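Local coordinates for protein binding component of ABC transporter (Wolinella succinogenes, PDB 3K4U) that binds lysine between two lobes and probably serves as the solute-binding component of an ABC transporter, handing captured amino acid to the membrane complex, at residues V91-L96 and S185-P190; L80-V85 and G192-K197; E115-T120 and G155-F160. One frame throughout, in Å; residues are numbered along the deposited sequence.

Contact 1: residues V91-L96 and S185-P190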
loop_
_atom_site.group_PDB
_atom_site.type_symbol
_atom_site.label_atom_id
_atom_site.label_comp_id
_atom_site.label_asym_id
_atom_site.label_seq_id
_atom_site.Cartn_x
_atom_site.Cartn_y
_atom_site.Cartn_z
ATOM N N VAL E 91 -10.296 0.873 24.108
ATOM C CA VAL E 91 -9.896 1.366 25.425
ATOM C C VAL E 91 -9.155 0.273 26.172
ATOM O O VAL E 91 -9.232 -0.893 25.782
ATOM C CB VAL E 91 -11.167 1.762 26.191
ATOM C CG1 VAL E 91 -11.084 1.387 27.715
ATOM C CG2 VAL E 91 -11.505 3.232 25.916
ATOM N N GLY E 92 -8.440 0.634 27.232
ATOM C CA GLY E 92 -7.854 -0.377 28.123
ATOM C C GLY E 92 -7.970 0.013 29.583
ATOM O O GLY E 92 -8.240 1.171 29.916
ATOM N N GLN E 93 -7.786 -0.951 30.469
ATOM C CA GLN E 93 -7.757 -0.623 31.883
ATOM C C GLN E 93 -6.445 -0.002 32.333
ATOM O O GLN E 93 -5.375 -0.383 31.870
ATOM C CB GLN E 93 -8.086 -1.841 32.737
ATOM C CG GLN E 93 -9.398 -1.710 33.459
ATOM C CD GLN E 93 -10.549 -1.935 32.552
ATOM O OE1 GLN E 93 -10.922 -1.068 31.772
ATOM N NE2 GLN E 93 -11.123 -3.121 32.622
ATOM N N SER E 94 -6.550 0.972 33.221
ATOM C CA SER E 94 -5.409 1.662 33.769
ATOM C C SER E 94 -5.547 1.687 35.272
ATOM O O SER E 94 -6.510 1.163 35.826
ATOM C CB SER E 94 -5.377 3.090 33.266
ATOM O OG SER E 94 -4.440 3.249 32.232
ATOM N N LEU E 95 -4.560 2.286 35.930
ATOM C CA LEU E 95 -4.514 2.355 37.376
ATOM C C LEU E 95 -4.397 3.803 37.886
ATOM O O LEU E 95 -3.629 4.615 37.344
ATOM C CB LEU E 95 -3.390 1.474 37.905
ATOM C CG LEU E 95 -3.322 0.021 37.408
ATOM C CD1 LEU E 95 -2.143 -0.697 38.031
ATOM C CD2 LEU E 95 -4.614 -0.759 37.679
ATOM N N LEU E 96 -5.191 4.131 38.903
ATOM C CA LEU E 96 -4.965 5.352 39.645
ATOM C C LEU E 96 -4.465 4.950 41.023
ATOM O O LEU E 96 -5.115 4.144 41.687
ATOM C CB LEU E 96 -6.240 6.184 39.745
ATOM C CG LEU E 96 -6.844 6.842 38.502
ATOM C CD1 LEU E 96 -8.029 7.705 38.939
ATOM C CD2 LEU E 96 -5.825 7.662 37.708
ATOM N N SER E 185 -1.918 0.608 29.403
ATOM C CA SER E 185 -3.135 -0.134 29.110
ATOM C C SER E 185 -2.934 -1.601 29.431
ATOM O O SER E 185 -1.941 -2.183 28.987
ATOM C CB SER E 185 -3.442 0.008 27.616
ATOM O OG SER E 185 -4.423 -0.938 27.191
ATOM N N LEU E 186 -3.854 -2.221 30.172
ATOM C CA LEU E 186 -3.651 -3.634 30.543
ATOM C C LEU E 186 -4.617 -4.637 29.907
ATOM O O LEU E 186 -4.444 -5.855 30.066
ATOM C CB LEU E 186 -3.631 -3.800 32.056
ATOM C CG LEU E 186 -2.957 -2.675 32.869
ATOM C CD1 LEU E 186 -3.045 -2.934 34.351
ATOM C CD2 LEU E 186 -1.524 -2.469 32.457
ATOM N N THR E 187 -5.628 -4.144 29.192
ATOM C CA THR E 187 -6.547 -5.027 28.506
ATOM C C THR E 187 -6.737 -4.545 27.082
ATOM O O THR E 187 -6.199 -3.507 26.683
ATOM C CB THR E 187 -7.918 -5.171 29.247
ATOM O OG1 THR E 187 -8.328 -3.914 29.827
ATOM C CG2 THR E 187 -7.852 -6.252 30.335
ATOM N N TYR E 188 -7.474 -5.309 26.292
ATOM C CA TYR E 188 -7.830 -4.844 24.967
ATOM C C TYR E 188 -9.321 -4.835 24.958
ATOM O O TYR E 188 -9.952 -5.912 24.947
ATOM C CB TYR E 188 -7.292 -5.753 23.864
ATOM C CG TYR E 188 -7.696 -5.249 22.522
ATOM C CD1 TYR E 188 -6.978 -4.220 21.898
ATOM C CD2 TYR E 188 -8.819 -5.759 21.881
ATOM C CE1 TYR E 188 -7.369 -3.725 20.648
ATOM C CE2 TYR E 188 -9.226 -5.268 20.657
ATOM C CZ TYR E 188 -8.499 -4.262 20.040
ATOM O OH TYR E 188 -8.909 -3.809 18.794
ATOM N N GLU E 189 -9.890 -3.627 24.998
ATOM C CA GLU E 189 -11.323 -3.506 25.260
ATOM C C GLU E 189 -12.049 -2.671 24.271
ATOM O O GLU E 189 -12.190 -1.480 24.452
ATOM C CB GLU E 189 -11.614 -3.089 26.698
ATOM C CG GLU E 189 -11.502 -4.276 27.659
ATOM C CD GLU E 189 -11.529 -3.865 29.107
ATOM O OE1 GLU E 189 -11.116 -4.665 29.972
ATOM O OE2 GLU E 189 -11.982 -2.739 29.392
ATOM N N PRO E 190 -12.482 -3.295 23.182
ATOM C CA PRO E 190 -13.269 -2.631 22.173
ATOM C C PRO E 190 -14.649 -2.291 22.697
ATOM O O PRO E 190 -15.318 -3.121 23.340
ATOM C CB PRO E 190 -13.387 -3.685 21.079
ATOM C CG PRO E 190 -13.186 -4.944 21.757
ATOM C CD PRO E 190 -12.182 -4.685 22.827
#

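Contact 2: residues L80-V85 and G192-K197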
loop_
_atom_site.group_PDB
_atom_site.type_symbol
_atom_site.label_atom_id
_atom_site.label_comp_id
_atom_site.label_asym_id
_atom_site.label_seq_id
_atom_site.Cartn_x
_atom_site.Cartn_y
_atom_site.Cartn_z
ATOM N N LEU E 80 -23.172 -12.947 23.453
ATOM C CA LEU E 80 -24.101 -14.062 23.415
ATOM C C LEU E 80 -25.573 -13.618 23.544
ATOM O O LEU E 80 -26.490 -14.318 23.080
ATOM C CB LEU E 80 -23.736 -15.068 24.512
ATOM C CG LEU E 80 -22.642 -16.108 24.173
ATOM C CD1 LEU E 80 -22.254 -16.935 25.413
ATOM C CD2 LEU E 80 -23.016 -17.063 23.014
ATOM N N ARG E 81 -25.791 -12.446 24.147
ATOM C CA ARG E 81 -27.120 -12.033 24.587
ATOM C C ARG E 81 -27.695 -10.858 23.814
ATOM O O ARG E 81 -28.906 -10.839 23.532
ATOM C CB ARG E 81 -27.136 -11.762 26.086
ATOM C CG ARG E 81 -26.714 -12.960 26.907
ATOM C CD ARG E 81 -27.143 -12.848 28.356
ATOM N NE ARG E 81 -26.323 -11.922 29.135
ATOM C CZ ARG E 81 -26.805 -11.055 30.033
ATOM N NH1 ARG E 81 -28.117 -10.960 30.259
ATOM N NH2 ARG E 81 -25.959 -10.262 30.692
ATOM N N VAL E 82 -26.829 -9.894 23.481
ATOM C CA VAL E 82 -27.133 -8.843 22.514
ATOM C C VAL E 82 -26.148 -8.885 21.339
ATOM O O VAL E 82 -25.139 -9.601 21.438
ATOM C CB VAL E 82 -27.107 -7.437 23.182
ATOM C CG1 VAL E 82 -28.307 -7.277 24.105
ATOM C CG2 VAL E 82 -25.811 -7.163 23.942
ATOM N N ASN E 83 -26.408 -8.119 20.262
ATOM C CA ASN E 83 -25.479 -7.965 19.134
ATOM C C ASN E 83 -24.784 -6.633 19.278
ATOM O O ASN E 83 -25.376 -5.665 19.789
ATOM C CB ASN E 83 -26.168 -7.896 17.779
ATOM C CG ASN E 83 -26.688 -9.217 17.287
ATOM O OD1 ASN E 83 -26.166 -10.288 17.597
ATOM N ND2 ASN E 83 -27.715 -9.149 16.478
ATOM N N PHE E 84 -23.540 -6.569 18.795
ATOM C CA PHE E 84 -22.772 -5.358 18.851
ATOM C C PHE E 84 -22.470 -4.795 17.487
ATOM O O PHE E 84 -22.413 -5.522 16.512
ATOM C CB PHE E 84 -21.475 -5.634 19.519
ATOM C CG PHE E 84 -21.553 -5.634 20.992
ATOM C CD1 PHE E 84 -21.562 -4.430 21.678
ATOM C CD2 PHE E 84 -21.583 -6.813 21.697
ATOM C CE1 PHE E 84 -21.612 -4.408 23.027
ATOM C CE2 PHE E 84 -21.624 -6.788 23.067
ATOM C CZ PHE E 84 -21.654 -5.581 23.726
ATOM N N VAL E 85 -22.310 -3.481 17.439
ATOM C CA VAL E 85 -21.969 -2.749 16.253
ATOM C C VAL E 85 -20.441 -2.634 16.193
ATOM O O VAL E 85 -19.804 -2.620 17.231
ATOM C CB VAL E 85 -22.625 -1.359 16.336
ATOM C CG1 VAL E 85 -21.942 -0.355 15.439
ATOM C CG2 VAL E 85 -24.074 -1.476 15.942
ATOM N N GLY E 192 -18.526 -1.069 21.971
ATOM C CA GLY E 192 -19.531 -1.026 20.919
ATOM C C GLY E 192 -20.941 -0.738 21.428
ATOM O O GLY E 192 -21.205 -0.889 22.630
ATOM N N TRP E 193 -21.840 -0.322 20.532
ATOM C CA TRP E 193 -23.205 -0.043 20.902
ATOM C C TRP E 193 -23.845 -1.383 20.796
ATOM O O TRP E 193 -23.627 -2.064 19.790
ATOM C CB TRP E 193 -23.924 0.904 19.905
ATOM C CG TRP E 193 -23.173 2.138 19.658
ATOM C CD1 TRP E 193 -22.445 2.835 20.572
ATOM C CD2 TRP E 193 -22.993 2.798 18.400
ATOM N NE1 TRP E 193 -21.837 3.910 19.957
ATOM C CE2 TRP E 193 -22.158 3.900 18.626
ATOM C CE3 TRP E 193 -23.433 2.539 17.097
ATOM C CZ2 TRP E 193 -21.755 4.751 17.607
ATOM C CZ3 TRP E 193 -23.052 3.408 16.081
ATOM C CH2 TRP E 193 -22.232 4.508 16.347
ATOM N N ALA E 194 -24.675 -1.743 21.779
ATOM C CA ALA E 194 -25.454 -2.980 21.693
ATOM C C ALA E 194 -26.922 -2.727 21.317
ATOM O O ALA E 194 -27.469 -1.620 21.531
ATOM C CB ALA E 194 -25.363 -3.743 22.969
ATOM N N ILE E 195 -27.517 -3.765 20.730
ATOM C CA ILE E 195 -28.874 -3.793 20.284
ATOM C C ILE E 195 -29.382 -5.242 20.357
ATOM O O ILE E 195 -28.597 -6.181 20.537
ATOM C CB ILE E 195 -29.006 -3.292 18.864
ATOM C CG1 ILE E 195 -28.245 -4.208 17.902
ATOM C CG2 ILE E 195 -28.571 -1.845 18.793
ATOM C CD1 ILE E 195 -28.615 -3.970 16.408
ATOM N N LYS E 196 -30.680 -5.458 20.215
ATOM C CA LYS E 196 -31.094 -6.826 20.351
ATOM C C LYS E 196 -31.029 -7.614 19.053
ATOM O O LYS E 196 -31.078 -7.068 17.961
ATOM C CB LYS E 196 -32.430 -6.967 21.056
ATOM C CG LYS E 196 -33.489 -6.115 20.557
ATOM C CD LYS E 196 -34.728 -6.476 21.289
ATOM C CE LYS E 196 -35.465 -7.626 20.578
ATOM N NZ LYS E 196 -36.144 -7.118 19.306
ATOM N N LYS E 197 -30.928 -8.925 19.222
ATOM C CA LYS E 197 -30.627 -9.841 18.177
ATOM C C LYS E 197 -31.761 -9.952 17.217
ATOM O O LYS E 197 -32.904 -9.591 17.543
ATOM C CB LYS E 197 -30.423 -11.204 18.783
ATOM C CG LYS E 197 -29.200 -11.338 19.623
ATOM C CD LYS E 197 -29.391 -12.510 20.552
ATOM C CE LYS E 197 -28.465 -13.630 20.205
ATOM N NZ LYS E 197 -28.716 -14.699 21.193
#

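Contact 3: residues E115-T120 and G155-F160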
loop_
_atom_site.group_PDB
_atom_site.type_symbol
_atom_site.label_atom_id
_atom_site.label_comp_id
_atom_site.label_asym_id
_atom_site.label_seq_id
_atom_site.Cartn_x
_atom_site.Cartn_y
_atom_site.Cartn_z
ATOM N N GLU E 115 -0.497 -6.925 50.930
ATOM C CA GLU E 115 -0.444 -5.639 51.630
ATOM C C GLU E 115 -1.461 -4.676 50.987
ATOM O O GLU E 115 -2.351 -4.131 51.657
ATOM C CB GLU E 115 0.970 -5.040 51.499
ATOM C CG GLU E 115 1.672 -4.666 52.816
ATOM C CD GLU E 115 1.114 -3.419 53.540
ATOM O OE1 GLU E 115 1.334 -3.303 54.777
ATOM O OE2 GLU E 115 0.488 -2.554 52.884
ATOM N N LEU E 116 -1.325 -4.502 49.675
ATOM C CA LEU E 116 -2.125 -3.556 48.913
ATOM C C LEU E 116 -3.609 -3.901 48.750
ATOM O O LEU E 116 -3.994 -5.067 48.613
ATOM C CB LEU E 116 -1.476 -3.325 47.547
ATOM C CG LEU E 116 -0.090 -2.671 47.652
ATOM C CD1 LEU E 116 0.679 -2.873 46.380
ATOM C CD2 LEU E 116 -0.170 -1.184 48.009
ATOM N N THR E 117 -4.427 -2.851 48.765
ATOM C CA THR E 117 -5.875 -2.933 48.552
ATOM C C THR E 117 -6.215 -2.254 47.228
ATOM O O THR E 117 -5.746 -1.126 46.973
ATOM C CB THR E 117 -6.608 -2.195 49.675
ATOM O OG1 THR E 117 -5.809 -2.239 50.875
ATOM C CG2 THR E 117 -7.960 -2.825 49.923
ATOM N N LEU E 118 -7.012 -2.924 46.389
ATOM C CA LEU E 118 -7.404 -2.379 45.074
ATOM C C LEU E 118 -8.929 -2.363 44.812
ATOM O O LEU E 118 -9.631 -3.381 44.950
ATOM C CB LEU E 118 -6.688 -3.165 43.990
ATOM C CG LEU E 118 -7.188 -3.265 42.550
ATOM C CD1 LEU E 118 -6.298 -2.444 41.652
ATOM C CD2 LEU E 118 -7.151 -4.723 42.164
ATOM N N VAL E 119 -9.432 -1.200 44.406
ATOM C CA VAL E 119 -10.886 -1.025 44.275
ATOM C C VAL E 119 -11.415 -0.623 42.904
ATOM O O VAL E 119 -10.792 0.182 42.168
ATOM C CB VAL E 119 -11.467 -0.096 45.339
ATOM C CG1 VAL E 119 -11.364 -0.754 46.711
ATOM C CG2 VAL E 119 -10.768 1.233 45.325
ATOM N N THR E 120 -12.575 -1.198 42.576
ATOM C CA THR E 120 -13.329 -0.797 41.401
ATOM C C THR E 120 -14.867 -0.966 41.553
ATOM O O THR E 120 -15.380 -1.383 42.611
ATOM C CB THR E 120 -12.819 -1.538 40.152
ATOM O OG1 THR E 120 -13.091 -0.754 38.981
ATOM C CG2 THR E 120 -13.464 -2.907 40.022
ATOM N N GLY E 155 -7.693 7.216 51.517
ATOM C CA GLY E 155 -6.611 6.428 52.119
ATOM C C GLY E 155 -7.141 5.200 52.856
ATOM O O GLY E 155 -6.610 4.822 53.899
ATOM N N LYS E 156 -8.197 4.594 52.325
ATOM C CA LYS E 156 -8.734 3.346 52.852
ATOM C C LYS E 156 -8.455 2.211 51.841
ATOM O O LYS E 156 -8.785 1.035 52.078
ATOM C CB LYS E 156 -10.247 3.477 53.111
ATOM C CG LYS E 156 -10.674 4.664 53.989
ATOM C CD LYS E 156 -11.681 4.219 55.055
ATOM C CE LYS E 156 -12.898 5.147 55.141
ATOM N NZ LYS E 156 -14.111 4.400 55.625
ATOM N N ALA E 157 -7.869 2.607 50.709
ATOM C CA ALA E 157 -7.398 1.738 49.630
ATOM C C ALA E 157 -6.242 2.464 48.906
ATOM O O ALA E 157 -6.058 3.685 49.063
ATOM C CB ALA E 157 -8.519 1.442 48.666
ATOM N N ASP E 158 -5.467 1.721 48.117
ATOM C CA ASP E 158 -4.210 2.247 47.569
ATOM C C ASP E 158 -4.286 2.642 46.101
ATOM O O ASP E 158 -3.496 3.461 45.643
ATOM C CB ASP E 158 -3.086 1.245 47.760
ATOM C CG ASP E 158 -3.178 0.521 49.070
ATOM O OD1 ASP E 158 -2.895 1.154 50.117
ATOM O OD2 ASP E 158 -3.536 -0.683 49.040
HETATM N N MSE E 159 -5.241 2.061 45.375
HETATM C CA MSE E 159 -5.295 2.182 43.926
HETATM C C MSE E 159 -6.620 1.748 43.321
HETATM O O MSE E 159 -7.263 0.796 43.795
HETATM C CB MSE E 159 -4.192 1.345 43.303
HETATM C CG MSE E 159 -4.122 -0.046 43.884
HETATM SE SE MSE E 159 -2.728 -1.055 42.997
HETATM C CE MSE E 159 -3.046 -2.815 43.854
ATOM N N PHE E 160 -6.981 2.454 42.251
ATOM C CA PHE E 160 -8.227 2.298 41.496
ATOM C C PHE E 160 -7.942 1.732 40.089
ATOM O O PHE E 160 -6.954 2.094 39.454
ATOM C CB PHE E 160 -8.902 3.670 41.407
ATOM C CG PHE E 160 -10.238 3.664 40.713
ATOM C CD1 PHE E 160 -11.361 3.102 41.324
ATOM C CD2 PHE E 160 -10.387 4.247 39.466
ATOM C CE1 PHE E 160 -12.580 3.091 40.679
ATOM C CE2 PHE E 160 -11.613 4.230 38.833
ATOM C CZ PHE E 160 -12.707 3.652 39.447
#

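Contact 1: residues V91-L96 and S185-P190
Val91 and Glu189 form an antiparallel hydrogen-bonded pair: Val91 N donates to Glu189 O at 3.0 Å, and Glu189 N returns a bond to Val91 O at 2.9 Å. Two residues on, a side chain stands in for the partner backbone. Gln93 N gives its hydrogen to Thr187 OG1 over 3.1 Å, because a chi1 of 38° sets that hydroxyl between the threonine's own backbone N and carbonyl carbon, facing Gln93. The same OG1 gives a bond to Glu189 OE1 (2.9 Å), so it accepts from Gln93 N and donates, weakly, to Glu189 OE1. Leu186 N donates to Gln93 O at 2.9 Å. Leu186 CG also lies against that oxygen. Ser185 OG lies 3.6 Å from Gly92 CA, and Leu186 CD1 meets Leu95 CG. The opposite edge of 91-96 is also paired, with backbone bonds from Gly92 to Leu164 and from Ser94 to Phe162. The side chain of Glu189 comes within about 5 Å of the bound lysine, and the ring of Tyr188 meets that of His215 of the second subunit, their planes nearly parallel. Two antiparallel strands crossing between the lobes beside the ligand are consistent with the hinge of type II periplasmic binding proteins.

Contact 2: residues L80-V85 and G192-K197
Asn83 and Ile195 face each other as an antiparallel hydrogen-bonded pair, followed by the non-hydrogen-bonded pair Phe84 with Ala194, a short beta ladder in the first lobe of this two-lobed binding-protein fold. Its backbone bonds run from Asn83 N to Ile195 O (2.9 Å), from Ile195 N to Asn83 O (3.0 Å) and from Val85 N to Trp193 O (3.0 Å). Apolar contacts group Val82, Phe84 and Ala194 together, and Val85 with Trp193. Ala194 CB sits over a face of the Phe84 ring as a CH-pi contact, 4.2 Å from the centroid, and also touches Val82 CG2 at 3.6 Å. Val85 CG1, placed opposite its backbone N by a chi1 of 159°, reaches the indole of Trp193 at CE3, 3.7 Å away. Helix 200-216 packs on Val85 and Ile195. A carbonyl, Gly192 O, meets the Phe84 ring at its edge. Polar side chains gather at the Lys197 end: Asn83 and Lys197 cross at about a right angle, while Asn83 ND2 is hydrogen-bonded to Asp201 OD1 of the second subunit. The Lys197 chain, bent at chi3, runs past Arg81 O until NZ bonds Leu80 O at 2.9 Å, tilted 26° from the carbonyl plane.

Contact 3: residues E115-T120 and G155-F160
Met159, modelled as selenomethionine, lays its terminal CE against Leu118 CB at 3.7 Å and against Leu116 CB beside it. Its chain is extended beyond a CG that a chi1 of 47° places between backbone N and carbonyl carbon, and it crosses Leu118 at a slant, with Leu118 CD1 meeting both its CG and CE. The strands pair in parallel sense, though the segments as a whole diverge: Val119 N donates to Met159 O at 3.0 Å, with an N-H...O angle of 168°, and Val119 is bridged to Phe160. Before this pair, Asp158 N bonds Thr117 O at 3.1 Å. The carboxylate of Asp158 points at Thr117, where OD2 takes the backbone N; the modelled length is too short to trust. Thr117 OG1 adds a weak bond to the same OD2. On the other face of the sheet Val119 CG2 touches Ala157 CB at 4.0 Å. The Phe160 ring, sent opposite its backbone N (chi1 -177°), lies obliquely against Val119 O and Thr120 CA, with Phe160 CE1 4.0 Å from Thr120 CA. It also packs on Ala148 and Val149 of helix 145-154. With an alanine here the ring's contacts with Thr120 and that helix are lost, which would probably leave a gap between helix and strands. Helix 145-154, ended by a Schellman motif at Gly155, covers the Phe160 face; helix 125-133 packs on Leu118 and Thr120, and strand 138-142 pairs with 117-121 on its other edge.

The six segments follow one another as concentric pairs: contact 2 encloses contact 1, which encloses contact 3. All three belong to one mixed sheet that continues from lobe to lobe. Contact 2 shares strand 189-195 with contact 1, their centres 21 Å apart, and both touch the second subunit. Contacts 1 and 3, with centres 18 Å apart, meet directly, Leu96 O lying 2.6 Å from Phe160 N in a probable hydrogen bond between strands 89-98 and 159-163. Contacts 2 and 3 sit on opposite sides of the chain's centre, nearest atoms about 17 Å apart. Contact 1 lies at the crossing between the lobes beside the lysine site, which is consistent with a hinge about which they could close.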